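Local coordinates for protein DNA primase (Helicobacter pylori, PDB 4EHS) that synthesises the short RNA primers that DNA polymerase extends in replication and stimulates the DnaB helicase, which it binds through its C-terminal domain, at residues Leu33-Ile38 and Leu61-Glu66; Val37-Leu42 and Ala87-Lys92. All coordinates share one frame; numbering follows the deposited sequence.

Interaction 1 (Leu33-Ile38 and Leu61-Glu66)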
loop_
_atom_site.group_PDB
_atom_site.type_symbol
_atom_site.label_atom_id
_atom_site.label_comp_id
_atom_site.label_asym_id
_atom_site.label_seq_id
_atom_site.Cartn_x
_atom_site.Cartn_y
_atom_site.Cartn_z
ATOM N N LEU A 33 7.326 1.235 -20.280
ATOM C CA LEU A 33 6.085 1.174 -19.484
ATOM C C LEU A 33 6.062 2.239 -18.377
ATOM O O LEU A 33 4.990 2.836 -18.135
ATOM C CB LEU A 33 5.965 -0.198 -18.800
ATOM C CG LEU A 33 4.703 -0.463 -18.008
ATOM C CD1 LEU A 33 3.461 -0.283 -18.904
ATOM C CD2 LEU A 33 4.737 -1.905 -17.454
ATOM N N GLU A 34 7.177 2.495 -17.709
ATOM C CA GLU A 34 7.189 3.543 -16.657
ATOM C C GLU A 34 6.915 4.928 -17.265
ATOM O O GLU A 34 6.161 5.767 -16.706
ATOM C CB GLU A 34 8.551 3.565 -15.968
ATOM C CG GLU A 34 8.741 2.292 -15.106
ATOM C CD GLU A 34 9.957 2.354 -14.214
ATOM O OE1 GLU A 34 10.565 3.432 -14.102
ATOM O OE2 GLU A 34 10.229 1.272 -13.589
ATOM N N LYS A 35 7.526 5.150 -18.433
ATOM C CA LYS A 35 7.268 6.425 -19.151
ATOM C C LYS A 35 5.816 6.599 -19.500
ATOM O O LYS A 35 5.261 7.726 -19.387
ATOM C CB LYS A 35 8.125 6.491 -20.467
ATOM C CG LYS A 35 9.562 6.843 -20.134
ATOM C CD LYS A 35 10.313 7.147 -21.475
ATOM C CE LYS A 35 10.871 5.909 -22.057
ATOM N NZ LYS A 35 11.943 6.206 -23.114
ATOM N N LEU A 36 5.220 5.520 -19.964
ATOM C CA LEU A 36 3.836 5.515 -20.440
ATOM C C LEU A 36 2.913 5.842 -19.300
ATOM O O LEU A 36 2.061 6.708 -19.445
ATOM C CB LEU A 36 3.490 4.233 -21.186
ATOM C CG LEU A 36 2.102 4.115 -21.794
ATOM C CD1 LEU A 36 1.940 5.156 -22.893
ATOM C CD2 LEU A 36 1.938 2.700 -22.359
ATOM N N VAL A 37 3.157 5.178 -18.173
ATOM C CA VAL A 37 2.297 5.330 -16.996
ATOM C C VAL A 37 2.393 6.806 -16.550
ATOM O O VAL A 37 1.354 7.450 -16.324
ATOM C CB VAL A 37 2.678 4.297 -15.895
ATOM C CG1 VAL A 37 2.035 4.726 -14.586
ATOM C CG2 VAL A 37 2.132 2.900 -16.240
ATOM N N ILE A 38 3.604 7.371 -16.464
ATOM C CA ILE A 38 3.763 8.716 -15.976
ATOM C C ILE A 38 3.153 9.719 -16.968
ATOM O O ILE A 38 2.632 10.781 -16.580
ATOM C CB ILE A 38 5.235 9.003 -15.682
ATOM C CG1 ILE A 38 5.659 8.135 -14.453
ATOM C CG2 ILE A 38 5.436 10.491 -15.309
ATOM C CD1 ILE A 38 7.166 8.114 -14.253
ATOM N N LEU A 61 11.881 1.830 -11.360
ATOM C CA LEU A 61 13.325 1.539 -11.476
ATOM C C LEU A 61 14.032 2.444 -12.478
ATOM O O LEU A 61 15.276 2.483 -12.469
ATOM C CB LEU A 61 13.559 0.088 -11.864
ATOM C CG LEU A 61 12.851 -0.979 -11.021
ATOM C CD1 LEU A 61 13.356 -2.381 -11.348
ATOM C CD2 LEU A 61 13.015 -0.635 -9.561
ATOM N N HIS A 62 13.263 3.168 -13.296
ATOM C CA HIS A 62 13.860 3.988 -14.364
ATOM C C HIS A 62 13.485 5.401 -14.312
ATOM O O HIS A 62 14.280 6.258 -14.711
ATOM C CB HIS A 62 13.524 3.420 -15.739
ATOM C CG HIS A 62 13.991 2.016 -15.925
ATOM N ND1 HIS A 62 15.318 1.705 -16.149
ATOM C CD2 HIS A 62 13.303 0.819 -15.877
ATOM C CE1 HIS A 62 15.434 0.352 -16.224
ATOM N NE2 HIS A 62 14.228 -0.189 -16.098
ATOM N N LYS A 63 12.280 5.711 -13.808
ATOM C CA LYS A 63 11.714 7.044 -13.970
ATOM C C LYS A 63 11.244 7.582 -12.600
ATOM O O LYS A 63 10.333 8.376 -12.494
ATOM C CB LYS A 63 10.579 7.085 -15.042
ATOM C CG LYS A 63 11.031 6.678 -16.448
ATOM C CD LYS A 63 11.958 7.706 -17.045
ATOM C CE LYS A 63 12.674 7.169 -18.260
ATOM N NZ LYS A 63 13.615 8.084 -18.936
ATOM N N LYS A 64 12.008 7.230 -11.570
ATOM C CA LYS A 64 11.641 7.637 -10.238
ATOM C C LYS A 64 11.674 9.160 -10.107
ATOM O O LYS A 64 10.777 9.748 -9.512
ATOM C CB LYS A 64 12.578 6.946 -9.257
ATOM C CG LYS A 64 12.318 7.349 -7.827
ATOM C CD LYS A 64 13.240 6.505 -6.947
ATOM C CE LYS A 64 12.708 6.434 -5.522
ATOM N NZ LYS A 64 12.597 7.831 -5.012
ATOM N N GLN A 65 12.680 9.815 -10.679
ATOM C CA GLN A 65 12.794 11.273 -10.538
ATOM C C GLN A 65 11.600 11.972 -11.190
ATOM O O GLN A 65 11.089 12.906 -10.618
ATOM C CB GLN A 65 14.132 11.830 -11.107
ATOM C CG GLN A 65 15.301 11.174 -10.373
ATOM C CD GLN A 65 16.692 11.646 -10.773
ATOM O OE1 GLN A 65 16.879 12.681 -11.435
ATOM N NE2 GLN A 65 17.690 10.882 -10.348
ATOM N N GLU A 66 11.193 11.509 -12.372
ATOM C CA GLU A 66 10.008 12.044 -13.049
ATOM C C GLU A 66 8.759 11.909 -12.175
ATOM O O GLU A 66 8.010 12.898 -11.999
ATOM C CB GLU A 66 9.807 11.343 -14.421
ATOM C CG GLU A 66 10.909 11.779 -15.411
ATOM C CD GLU A 66 12.182 10.950 -15.360
ATOM O OE1 GLU A 66 12.356 10.202 -14.346
ATOM O OE2 GLU A 66 13.025 11.116 -16.310
HETATM O O HOH W 1 13.846 7.442 -21.713
#

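Interaction 2 (Val37-Leu42 and Ala87-Lys92)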
loop_
_atom_site.group_PDB
_atom_site.type_symbol
_atom_site.label_atom_id
_atom_site.label_comp_id
_atom_site.label_asym_id
_atom_site.label_seq_id
_atom_site.Cartn_x
_atom_site.Cartn_y
_atom_site.Cartn_z
ATOM N N VAL A 37 3.157 5.178 -18.173
ATOM C CA VAL A 37 2.297 5.330 -16.996
ATOM C C VAL A 37 2.393 6.806 -16.550
ATOM O O VAL A 37 1.354 7.450 -16.324
ATOM C CB VAL A 37 2.678 4.297 -15.895
ATOM C CG1 VAL A 37 2.035 4.726 -14.586
ATOM C CG2 VAL A 37 2.132 2.900 -16.240
ATOM N N ILE A 38 3.604 7.371 -16.464
ATOM C CA ILE A 38 3.763 8.716 -15.976
ATOM C C ILE A 38 3.153 9.719 -16.968
ATOM O O ILE A 38 2.632 10.781 -16.580
ATOM C CB ILE A 38 5.235 9.003 -15.682
ATOM C CG1 ILE A 38 5.659 8.135 -14.453
ATOM C CG2 ILE A 38 5.436 10.491 -15.309
ATOM C CD1 ILE A 38 7.166 8.114 -14.253
ATOM N N ARG A 39 3.313 9.374 -18.249
ATOM C CA ARG A 39 2.759 10.293 -19.300
ATOM C C ARG A 39 1.212 10.427 -19.145
ATOM O O ARG A 39 0.602 11.543 -19.292
ATOM C CB ARG A 39 3.173 9.741 -20.695
ATOM C CG ARG A 39 2.572 10.717 -21.765
ATOM C CD ARG A 39 3.148 12.129 -21.651
ATOM N NE ARG A 39 2.578 12.798 -22.848
ATOM C CZ ARG A 39 3.231 12.853 -23.995
ATOM N NH1 ARG A 39 4.553 12.563 -24.045
ATOM N NH2 ARG A 39 2.573 13.335 -25.082
ATOM N N TYR A 40 0.546 9.309 -18.876
ATOM C CA TYR A 40 -0.897 9.351 -18.576
ATOM C C TYR A 40 -1.154 10.268 -17.373
ATOM O O TYR A 40 -2.100 11.080 -17.398
ATOM C CB TYR A 40 -1.429 8.001 -18.192
ATOM C CG TYR A 40 -1.909 7.142 -19.363
ATOM C CD1 TYR A 40 -3.124 7.401 -19.964
ATOM C CD2 TYR A 40 -1.135 6.095 -19.842
ATOM C CE1 TYR A 40 -3.607 6.593 -21.029
ATOM C CE2 TYR A 40 -1.589 5.287 -20.904
ATOM C CZ TYR A 40 -2.823 5.583 -21.531
ATOM O OH TYR A 40 -3.288 4.798 -22.567
ATOM N N LEU A 41 -0.383 10.095 -16.294
ATOM C CA LEU A 41 -0.541 11.002 -15.102
ATOM C C LEU A 41 -0.268 12.480 -15.420
ATOM O O LEU A 41 -0.922 13.377 -14.845
ATOM C CB LEU A 41 0.420 10.581 -13.986
ATOM C CG LEU A 41 0.371 9.069 -13.731
ATOM C CD1 LEU A 41 1.345 8.878 -12.583
ATOM C CD2 LEU A 41 -0.986 8.470 -13.317
ATOM N N LEU A 42 0.665 12.745 -16.315
ATOM C CA LEU A 42 0.916 14.135 -16.725
ATOM C C LEU A 42 -0.265 14.720 -17.510
ATOM O O LEU A 42 -0.525 15.961 -17.447
ATOM C CB LEU A 42 2.190 14.187 -17.597
ATOM C CG LEU A 42 3.473 14.121 -16.753
ATOM C CD1 LEU A 42 4.616 13.794 -17.761
ATOM C CD2 LEU A 42 3.797 15.453 -16.027
ATOM N N ALA A 87 7.514 12.382 -28.187
ATOM C CA ALA A 87 6.565 12.126 -29.288
ATOM C C ALA A 87 6.132 10.650 -29.491
ATOM O O ALA A 87 5.279 10.376 -30.335
ATOM C CB ALA A 87 7.155 12.683 -30.602
ATOM N N ASN A 88 6.697 9.722 -28.716
ATOM C CA ASN A 88 6.542 8.258 -28.879
ATOM C C ASN A 88 5.847 7.505 -27.731
ATOM O O ASN A 88 6.074 6.313 -27.481
ATOM C CB ASN A 88 7.920 7.666 -29.208
ATOM C CG ASN A 88 8.615 8.471 -30.296
ATOM O OD1 ASN A 88 9.696 9.041 -30.106
ATOM N ND2 ASN A 88 7.930 8.617 -31.403
ATOM N N LEU A 89 4.878 8.164 -27.107
ATOM C CA LEU A 89 4.149 7.533 -26.024
ATOM C C LEU A 89 2.672 7.638 -26.313
ATOM O O LEU A 89 2.030 8.617 -25.943
ATOM C CB LEU A 89 4.514 8.227 -24.712
ATOM C CG LEU A 89 5.978 8.170 -24.306
ATOM C CD1 LEU A 89 6.238 9.112 -23.136
ATOM C CD2 LEU A 89 6.315 6.717 -23.912
ATOM N N PRO A 90 2.127 6.635 -26.960
ATOM C CA PRO A 90 0.769 6.779 -27.425
ATOM C C PRO A 90 -0.277 6.537 -26.304
ATOM O O PRO A 90 -0.415 5.462 -25.821
ATOM C CB PRO A 90 0.690 5.729 -28.532
ATOM C CG PRO A 90 1.561 4.617 -28.009
ATOM C CD PRO A 90 2.727 5.337 -27.355
ATOM N N LEU A 91 -1.031 7.558 -25.959
ATOM C CA LEU A 91 -2.082 7.410 -24.938
ATOM C C LEU A 91 -3.409 7.093 -25.634
ATOM O O LEU A 91 -3.636 7.520 -26.758
ATOM C CB LEU A 91 -2.243 8.730 -24.173
ATOM C CG LEU A 91 -0.961 9.264 -23.537
ATOM C CD1 LEU A 91 -1.317 10.531 -22.756
ATOM C CD2 LEU A 91 -0.245 8.260 -22.638
ATOM N N LYS A 92 -4.308 6.401 -24.960
ATOM C CA LYS A 92 -5.622 6.132 -25.544
ATOM C C LYS A 92 -6.654 6.338 -24.467
ATOM O O LYS A 92 -6.427 6.022 -23.263
ATOM C CB LYS A 92 -5.758 4.663 -25.975
ATOM C CG LYS A 92 -4.545 3.974 -26.579
ATOM C CD LYS A 92 -4.804 2.471 -26.570
ATOM C CE LYS A 92 -3.552 1.675 -26.207
ATOM N NZ LYS A 92 -3.700 0.224 -26.536
#

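Interaction 1 (Leu33-Ile38 and Leu61-Glu66)
Glu34 OE1 accepts two consecutive backbone N-H groups of the 61-66 segment. His62 N donates to it at 2.8 Å. Lys63 N, 2.9 Å from the same Glu34 OE1, adds a weak, strongly bent bond (128° at the hydrogen). The other carboxylate oxygen, Glu34 OE2, takes the N-H of Leu61 in a nearly straight bond of 162°, with Leu61 N 2.8 Å away. The Leu61 and His62 amides both arrive on the syn sides of their oxygens, somewhat out of the carboxylate plane, so one buried acid ties up three successive amides just ahead of helix 64-71. Glu34 reaches them with an extended chain, its CG anti to the carbonyl carbon (chi1 -70°). Three N-H donors around the group would be expected to stabilise its negative charge.

Apolar contact flanks this polar grip. Lys63, at the N-cap position of helix 64-71, folds back at chi2 and lays its CE 3.6 Å from CG of Lys35, the two chains crossing at a slant. Their ammonium groups stay apart, NZ to NZ 4.9 Å, and both donate to one bridging water, which lies 2.7 Å from Lys35 NZ. Glu31, one turn back on the same helix, offers each lysine a long, weak ion pair. Farther along, Ile38 thrusts CD1 roughly at right angles against Lys63, 3.7 Å from its CB, and also reaches CB of Glu66. The imidazole of His62, by contrast, belongs to the exposed margin.

The contact thus joins helix 30-43 to the turn leading into helix 64-71. Phe60 touches Glu34 and Ile38, Leu83 of helix 78-85 packs on Lys35 and Ile38, and helix 96-117 covers Leu33 and Leu36 of the 33-38 segment.

Interaction 2 (Val37-Leu42 and Ala87-Lys92)
Tyr40 and Leu91 form the tight part of this contact: CD2 of Leu91 sits over the centre of the Tyr40 ring in a CH-pi contact, 3.6 Å from the ring centroid and only 10° off its normal. The phenol then runs on to the backbone, where Lys92 N donates to Tyr40 OH at 3.1 Å, and the carbonyl O of Lys92 lies at the ring edge, near its plane. Leu91 also meets Arg39, its CD2 lying 3.8 Å from CG of the arginine.

Arg39 and Leu89 touch less closely. With CG anti to the backbone N (chi1 180°) and a bend at chi2, Arg39 meets Leu89 CD1 with CB and NH1, the latter at 3.9 Å. Its guanidinium finds its polar partners elsewhere: the carbonyl oxygens of Leu83 and Asp86 for NH1, and Glu43, a salt bridge, for NE. The solvent side belongs to the side chain of Lys92, which leads away from the helix.

This is an irregular connection between two helices, 78-85 and 96-117, held across helix 30-43 by two leucine side chains and one backbone-to-tyrosine hydrogen bond in the all-helical, helicase-binding domain of a DnaG primase.

In the fold
Interactions 1 and 2 both start from helix 30-43, share Val37 and Ile38, and have centres about 10 Å apart. Interaction 1 joins this helix to the turn before helix 64-71, interaction 2 to the loop between helices 78-85 and 96-117, so it serves as common ground for both connections. They also touch directly: Leu36 CD1 lies 3.8 Å from Leu91 CD2, and Lys35 CB is 3.9 Å from Leu89 CD2. Leu83 of helix 78-85 bridges them further, packing on Lys35, Ile38 and Leu89. All four segments lie in the C-terminal helicase-binding domain; the primase activity resides in the separate central core domain.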